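PDB 1YVI: histidine-containing phosphotransfer protein 2 from Oryza sativa, which relays phosphoryl groups from cytokinin sensor histidine kinases to response regulators in the multistep His-to-Asp phosphorelay, acting as a positive regulator of cytokinin signalling. Local coordinates for residues A[11-14]-A[15-18]; A[61-64]-A[65-69]. One frame throughout, in Å; residues are numbered along the deposited sequence.

Contact 1: A[11-14]-A[15-18]; sequences TALL and SSMF
The ring of Phe18 meets Leu14 at its edge, not over a face: CD1 comes to 3.1 Å from Leu14 O, which lies close to the ring plane. CG of Phe18 stands anti to its carbonyl carbon (chi1 -73°), which swings the ring back along the helix toward the preceding turn. The same carbonyl takes the backbone hydrogen bond from Phe18 N, so one residue approaches Leu14 O with both its amide and its ring edge. Beyond this segment pair, Gln28 and Val23 touch the Phe18 side chain.

The other flat groups are the peptide carbonyls, and Leu13 O is gripped twice. Met17 N reaches Leu13 O at 3.0 Å in the carbonyl plane, while the Ser16 hydroxyl donates to the same oxygen with OG at 2.9 Å, tilted from that plane, with a C=O...OG angle of 127°. Chi1 of 82° holds OG between the backbone N and carbonyl carbon of Ser16 and folds it back onto the turn before. Ser15 N to Thr11 O and Ser16 N to Ala12 O, at 2.9 and 3.1 Å, continue the i to i+4 ladder of an alpha helix, here helix 2-19 of the all-helical chain.

Met17 supplies the apolar side. Met17 SD lies 3.9 Å from Leu13 CG and 4.2 Å from Leu14 CD2, the thioether crossing both leucines at a slant. Leu13 and Met17 go on to touch Lys130 of helix 110-142, with Met134 also against Leu13 and Phe131 against Met17; Leu14 instead meets Phe27 and Gln31 of helix 25-34.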
loop_
_atom_site.group_PDB
_atom_site.type_symbol
_atom_site.label_atom_id
_atom_site.label_comp_id
_atom_site.label_asym_id
_atom_site.label_seq_id
_atom_site.Cartn_x
_atom_site.Cartn_y
_atom_site.Cartn_z
ATOM N N THR A 11 -1.256 -19.446 -2.448
ATOM C CA THR A 11 -0.215 -19.426 -3.470
ATOM C C THR A 11 -0.738 -18.761 -4.744
ATOM O O THR A 11 -0.052 -17.927 -5.359
ATOM C CB THR A 11 0.238 -20.880 -3.784
ATOM O OG1 THR A 11 0.853 -21.401 -2.606
ATOM C CG2 THR A 11 1.227 -20.943 -4.969
ATOM N N ALA A 12 -1.958 -19.147 -5.129
ATOM C CA ALA A 12 -2.615 -18.572 -6.279
ATOM C C ALA A 12 -2.771 -17.056 -6.126
ATOM O O ALA A 12 -2.436 -16.286 -7.033
ATOM C CB ALA A 12 -3.972 -19.235 -6.498
ATOM N N LEU A 13 -3.300 -16.622 -4.992
ATOM C CA LEU A 13 -3.420 -15.161 -4.735
ATOM C C LEU A 13 -2.089 -14.418 -4.813
ATOM O O LEU A 13 -1.991 -13.418 -5.535
ATOM C CB LEU A 13 -4.057 -14.889 -3.382
ATOM C CG LEU A 13 -4.218 -13.416 -2.972
ATOM C CD1 LEU A 13 -5.210 -12.711 -3.909
ATOM C CD2 LEU A 13 -4.756 -13.388 -1.573
ATOM N N LEU A 14 -1.089 -14.853 -4.039
ATOM C CA LEU A 14 0.243 -14.217 -4.093
ATOM C C LEU A 14 0.817 -14.188 -5.506
ATOM O O LEU A 14 1.367 -13.156 -5.936
ATOM C CB LEU A 14 1.254 -14.885 -3.147
ATOM C CG LEU A 14 0.852 -14.924 -1.674
ATOM C CD1 LEU A 14 1.721 -15.942 -0.911
ATOM C CD2 LEU A 14 0.911 -13.529 -1.103
ATOM N N SER A 15 0.707 -15.292 -6.244
ATOM C CA SER A 15 1.240 -15.305 -7.600
ATOM C C SER A 15 0.555 -14.238 -8.492
ATOM O O SER A 15 1.203 -13.507 -9.249
ATOM C CB SER A 15 1.149 -16.715 -8.198
ATOM O OG SER A 15 0.889 -16.672 -9.585
ATOM N N SER A 16 -0.748 -14.124 -8.378
ATOM C CA SER A 16 -1.456 -13.128 -9.170
ATOM C C SER A 16 -1.102 -11.675 -8.727
ATOM O O SER A 16 -1.115 -10.759 -9.541
ATOM C CB SER A 16 -2.958 -13.398 -9.107
ATOM O OG SER A 16 -3.484 -12.853 -7.900
ATOM N N MET A 17 -0.826 -11.457 -7.443
ATOM C CA MET A 17 -0.412 -10.114 -7.011
ATOM C C MET A 17 0.891 -9.707 -7.722
ATOM O O MET A 17 1.021 -8.568 -8.138
ATOM C CB MET A 17 -0.259 -10.053 -5.513
ATOM C CG MET A 17 -1.596 -10.137 -4.802
ATOM S SD MET A 17 -1.420 -10.675 -3.108
ATOM C CE MET A 17 -0.332 -9.428 -2.441
ATOM N N PHE A 18 1.850 -10.639 -7.835
ATOM C CA PHE A 18 3.098 -10.332 -8.511
ATOM C C PHE A 18 2.858 -10.260 -10.031
ATOM O O PHE A 18 3.449 -9.404 -10.725
ATOM C CB PHE A 18 4.216 -11.383 -8.278
ATOM C CG PHE A 18 4.833 -11.367 -6.903
ATOM C CD1 PHE A 18 4.289 -12.149 -5.870
ATOM C CD2 PHE A 18 5.989 -10.618 -6.646
ATOM C CE1 PHE A 18 4.867 -12.174 -4.556
ATOM C CE2 PHE A 18 6.589 -10.623 -5.345
ATOM C CZ PHE A 18 6.022 -11.395 -4.306
#

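Contact 2: A[61-64]-A[65-69]; sequences IATL and LEQPV
Thr63 and Gln67 meet through a hydrogen bond from side chain to backbone: Gln67 NE2 donates to Thr63 O at 2.9 Å, almost straight at 175°. The oxygen lies in the plane of the Gln67 amide, but the nitrogen stands above the plane of the Thr63 carbonyl. A bend at chi2 (-52°) turns the amide back to the helix, beside the methyl of Thr63.

Among the backbone bonds, Leu65 N to Ile61 O is a regular i to i+4 link at 2.9 Å. The next amide is shared: Glu66 N binds Thr63 O at 3.2 Å and makes a weak bond to Ala62 O. It approaches Thr63 O from the face opposite Gln67 NE2, so two donors hold this oxygen from above and below. Gln67 N then bonds Leu64 O at 3.2 Å, again three residues back.

One water bridges Ala62 O and the carboxylate of Glu66, donating to both, at 2.6 Å to Ala62 O and 2.9 Å to Glu66 OE2. The extended Glu66 side chain runs back past Ala62.

Apolar contact comes from Ile61 and Leu65, which lie side by side with CG2 of Ile61 3.8 Å from CD1 of Leu65. Ile61 also packs on Tyr78 and Val79, Leu65 on Cys113.

Arg110 NH1 hydrogen-bonds to the carbonyl oxygens of Leu65 and Gln67. The tightening from i+4 to i+3 bonding, with a side-chain amide over a last-turn carbonyl, is typical of the C-terminal end of an alpha helix, here where helix 42-65 of the HPt domain passes into the loop to helix 72-89.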
loop_
_atom_site.group_PDB
_atom_site.type_symbol
_atom_site.label_atom_id
_atom_site.label_comp_id
_atom_site.label_asym_id
_atom_site.label_seq_id
_atom_site.Cartn_x
_atom_site.Cartn_y
_atom_site.Cartn_z
ATOM N N ILE A 61 -3.361 13.714 4.187
ATOM C CA ILE A 61 -3.165 14.492 2.968
ATOM C C ILE A 61 -4.485 15.138 2.484
ATOM O O ILE A 61 -4.505 16.344 2.197
ATOM C CB ILE A 61 -2.596 13.629 1.845
ATOM C CG1 ILE A 61 -1.138 13.188 2.215
ATOM C CG2 ILE A 61 -2.460 14.456 0.525
ATOM C CD1 ILE A 61 -0.656 11.967 1.351
ATOM N N ALA A 62 -5.565 14.344 2.400
ATOM C CA ALA A 62 -6.900 14.895 2.036
ATOM C C ALA A 62 -7.238 16.127 2.856
ATOM O O ALA A 62 -7.649 17.166 2.299
ATOM C CB ALA A 62 -8.010 13.817 2.125
ATOM N N THR A 63 -7.051 16.050 4.160
ATOM C CA THR A 63 -7.301 17.168 5.063
ATOM C C THR A 63 -6.452 18.381 4.761
ATOM O O THR A 63 -6.975 19.514 4.739
ATOM C CB THR A 63 -7.126 16.760 6.552
ATOM O OG1 THR A 63 -8.081 15.760 6.829
ATOM C CG2 THR A 63 -7.317 17.930 7.512
ATOM N N LEU A 64 -5.158 18.174 4.507
ATOM C CA LEU A 64 -4.303 19.276 4.143
ATOM C C LEU A 64 -4.792 19.961 2.872
ATOM O O LEU A 64 -4.719 21.225 2.728
ATOM C CB LEU A 64 -2.842 18.812 3.980
ATOM C CG LEU A 64 -2.062 18.304 5.214
ATOM C CD1 LEU A 64 -0.741 17.688 4.718
ATOM C CD2 LEU A 64 -1.783 19.473 6.149
ATOM N N LEU A 65 -5.312 19.155 1.944
ATOM C CA LEU A 65 -5.752 19.676 0.627
ATOM C C LEU A 65 -7.120 20.357 0.648
ATOM O O LEU A 65 -7.516 21.003 -0.348
ATOM C CB LEU A 65 -5.762 18.541 -0.403
ATOM C CG LEU A 65 -4.376 17.973 -0.768
ATOM C CD1 LEU A 65 -4.533 16.759 -1.732
ATOM C CD2 LEU A 65 -3.504 19.083 -1.393
ATOM N N GLU A 66 -7.818 20.214 1.770
ATOM C CA GLU A 66 -9.093 20.905 2.087
ATOM C C GLU A 66 -8.852 22.283 2.732
ATOM O O GLU A 66 -9.790 23.028 2.908
ATOM C CB GLU A 66 -9.964 20.008 3.010
ATOM C CG GLU A 66 -10.512 18.764 2.230
ATOM C CD GLU A 66 -11.063 17.589 3.084
ATOM O OE1 GLU A 66 -11.371 17.803 4.295
ATOM O OE2 GLU A 66 -11.195 16.431 2.505
ATOM N N GLN A 67 -7.602 22.653 3.055
ATOM C CA GLN A 67 -7.395 23.930 3.795
ATOM C C GLN A 67 -7.454 25.165 2.881
ATOM O O GLN A 67 -7.083 25.071 1.728
ATOM C CB GLN A 67 -6.070 23.938 4.542
ATOM C CG GLN A 67 -5.925 22.823 5.549
ATOM C CD GLN A 67 -7.100 22.748 6.505
ATOM O OE1 GLN A 67 -7.359 23.697 7.259
ATOM N NE2 GLN A 67 -7.840 21.625 6.466
ATOM N N PRO A 68 -7.887 26.337 3.401
ATOM C CA PRO A 68 -7.883 27.549 2.550
ATOM C C PRO A 68 -6.510 27.829 1.952
ATOM O O PRO A 68 -6.391 28.117 0.775
ATOM C CB PRO A 68 -8.263 28.690 3.547
ATOM C CG PRO A 68 -9.003 28.059 4.600
ATOM C CD PRO A 68 -8.435 26.630 4.743
ATOM N N VAL A 69 -5.471 27.712 2.777
ATOM C CA VAL A 69 -4.124 27.830 2.284
ATOM C C VAL A 69 -3.483 26.431 2.399
ATOM O O VAL A 69 -3.519 25.830 3.466
ATOM C CB VAL A 69 -3.357 28.923 3.107
ATOM C CG1 VAL A 69 -1.920 29.060 2.659
ATOM C CG2 VAL A 69 -4.104 30.307 2.974
HETATM O O HOH W 1 -9.244 16.499 0.323
#

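In the fold
From the N terminus the chain enters helix 2-19, and contact 1 lies within it, joining successive turns and closing no loop. Its apolar side chains bring that helix against helix 25-34 and the long helix 110-142. After helix 25-34 the chain runs through helix 42-65, at whose end contact 2 turns into the loop leading to helix 72-89, the helix carrying His80, the predicted phosphorylation site. Contact 2 faces both helix 72-89 and helix 110-142. The two contacts follow in series, neither nested nor crossed, on opposite sides of the chain's centre, with centres about 37 Å apart; helix 110-142 is a partner of both.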